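Local coordinates for transcriptional regulator (AraC-type DNA-binding domain-containing proteins) (Chromobacterium violaceum, PDB 3OIO), which probably regulates transcription as an AraC-type factor by sequence-specific DNA binding, this chain being its helix-turn-helix domain, at residues Arg65-Leu68 with Gln69-Lys73. Residues are numbered along the deposited sequence; the frame is centred on the assembly and turned at random. Where two conformers were deposited one is given.
Sequences RQLL and QQTSK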
loop_
_atom_site.group_PDB
_atom_site.type_symbol
_atom_site.label_atom_id
_atom_site.label_comp_id
_atom_site.label_asym_id
_atom_site.label_seq_id
_atom_site.Cartn_x
_atom_site.Cartn_y
_atom_site.Cartn_z
ATOM N N ARG A 65 -8.576 1.396 -2.176
ATOM C CA ARG A 65 -9.696 2.168 -1.628
ATOM C C ARG A 65 -10.053 3.330 -2.562
ATOM O O ARG A 65 -11.257 3.588 -2.824
ATOM C CB ARG A 65 -9.337 2.660 -0.210
ATOM C CG ARG A 65 -10.424 3.550 0.425
ATOM C CD ARG A 65 -10.137 3.785 1.889
ATOM N NE ARG A 65 -11.162 4.634 2.469
ATOM C CZ ARG A 65 -11.100 5.980 2.521
ATOM N NH1 ARG A 65 -10.048 6.623 2.029
ATOM N NH2 ARG A 65 -12.106 6.688 3.053
ATOM N N GLN A 66 -9.030 4.048 -3.042
ATOM C CA GLN A 66 -9.249 5.117 -4.012
ATOM C C GLN A 66 -9.984 4.623 -5.260
ATOM O O GLN A 66 -10.915 5.286 -5.730
ATOM C CB GLN A 66 -7.927 5.846 -4.363
ATOM C CG GLN A 66 -7.267 6.578 -3.162
ATOM C CD GLN A 66 -5.859 7.135 -3.456
ATOM O OE1 GLN A 66 -4.974 6.426 -3.934
ATOM N NE2 GLN A 66 -5.647 8.386 -3.124
ATOM N N LEU A 67 -9.597 3.458 -5.777
ATOM C CA LEU A 67 -10.244 2.870 -6.968
ATOM C C LEU A 67 -11.689 2.393 -6.689
ATOM O O LEU A 67 -12.565 2.492 -7.555
ATOM C CB LEU A 67 -9.400 1.714 -7.531
ATOM C CG LEU A 67 -8.018 2.123 -8.070
ATOM C CD1 LEU A 67 -7.210 0.860 -8.398
ATOM C CD2 LEU A 67 -8.099 3.028 -9.305
ATOM N N LEU A 68 -11.929 1.911 -5.478
ATOM C CA LEU A 68 -13.265 1.502 -5.068
ATOM C C LEU A 68 -14.188 2.680 -4.978
ATOM O O LEU A 68 -15.402 2.551 -5.229
ATOM C CB LEU A 68 -13.209 0.801 -3.722
ATOM C CG LEU A 68 -12.613 -0.627 -3.849
ATOM C CD1 LEU A 68 -12.141 -1.084 -2.477
ATOM C CD2 LEU A 68 -13.642 -1.629 -4.448
ATOM N N GLN A 69 -13.626 3.825 -4.620
ATOM C CA GLN A 69 -14.445 5.022 -4.498
ATOM C C GLN A 69 -14.660 5.738 -5.834
ATOM O O GLN A 69 -15.606 6.524 -5.945
ATOM C CB GLN A 69 -13.888 5.959 -3.433
ATOM C CG GLN A 69 -13.962 5.354 -2.057
ATOM C CD GLN A 69 -13.395 6.229 -0.996
ATOM O OE1 GLN A 69 -12.469 7.012 -1.229
ATOM N NE2 GLN A 69 -13.912 6.086 0.195
ATOM N N GLN A 70 -13.846 5.425 -6.854
ATOM C CA GLN A 70 -13.903 6.147 -8.144
ATOM C C GLN A 70 -13.984 5.402 -9.472
ATOM O O GLN A 70 -13.887 6.035 -10.528
ATOM C CB GLN A 70 -12.717 7.079 -8.238
ATOM C CG GLN A 70 -12.507 7.838 -6.961
ATOM C CD GLN A 70 -11.310 8.714 -7.006
ATOM O OE1 GLN A 70 -10.829 9.089 -8.088
ATOM N NE2 GLN A 70 -10.812 9.082 -5.833
ATOM N N THR A 71 -14.243 4.117 -9.493
ATOM C CA THR A 71 -14.279 3.444 -10.774
ATOM C C THR A 71 -15.412 2.441 -10.735
ATOM O O THR A 71 -15.947 2.167 -9.678
ATOM C CB THR A 71 -12.935 2.682 -11.040
ATOM O OG1 THR A 71 -12.843 1.554 -10.167
ATOM C CG2 THR A 71 -11.698 3.577 -10.809
ATOM N N SER A 72 -15.756 1.861 -11.878
ATOM C CA SER A 72 -16.718 0.759 -11.886
ATOM C C SER A 72 -15.971 -0.548 -12.133
ATOM O O SER A 72 -16.577 -1.537 -12.574
ATOM C CB SER A 72 -17.771 0.988 -12.972
ATOM O OG SER A 72 -17.152 0.990 -14.247
ATOM N N LYS A 73 -14.658 -0.550 -11.853
ATOM C CA LYS A 73 -13.837 -1.710 -12.136
ATOM C C LYS A 73 -14.330 -2.752 -11.172
ATOM O O LYS A 73 -14.705 -2.412 -10.047
ATOM C CB LYS A 73 -12.376 -1.380 -11.924
ATOM C CG LYS A 73 -11.868 -0.295 -12.859
ATOM C CD LYS A 73 -10.477 0.118 -12.445
ATOM C CE LYS A 73 -9.803 1.002 -13.489
ATOM N NZ LYS A 73 -8.481 1.484 -12.966
#
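The carbonyl oxygen of Leu67 is gripped by several donors where helix 52-70 ends. Its shortest bond comes from the Thr71 hydroxyl, with OG1 2.8 Å from Leu67 O; the donor stands above the carbonyl plane. A weak bond from Gln70 N to the same oxygen, and another from Arg106 NH2, add to the grip. Thr71 OG1 lies between its own backbone N and carbonyl carbon (chi1 70°), which turns the hydroxyl back onto the helix and sets CG2 beside the leucine. Thr71 CG2 meets Leu67 CD2 at 3.9 Å, and the extended Lys73 chain brings NZ to 4.0 Å from the same CD2, so the methyl branch has a threonine methyl and a lysine end as neighbours. Thr71 OG1 also accepts from Lys73 N at 3.3 Å, a nearly straight bond (160° at the hydrogen) that closes an ST turn. Two residues earlier, Gln69 N donates to Arg65 O at 3.0 Å and weakly to Gln66 O. Beyond this backbone bond the two side chains cross at a slant: Gln69 NE2 sits over one face of the Arg65 guanidinium, offset toward its rim and 3.4 Å from Arg65 NH2. Both nitrogens are donors and the planes are 58° apart, so this is packing of flat groups, neither a hydrogen bond nor a parallel stack. Buried Leu68 turns inward to Ile75, Ile78, Tyr94 and Pro102, while Arg106 also takes Leu68 O and Lys73 O, tying the helix end and the following turn to helix 102-107. This is a helix C-terminus followed directly by an ST turn, whose threonine hydroxyl bonds back to the last turn, where the long helix linking the two helix-turn-helix subdomains of the AraC-type fold passes into the second of them.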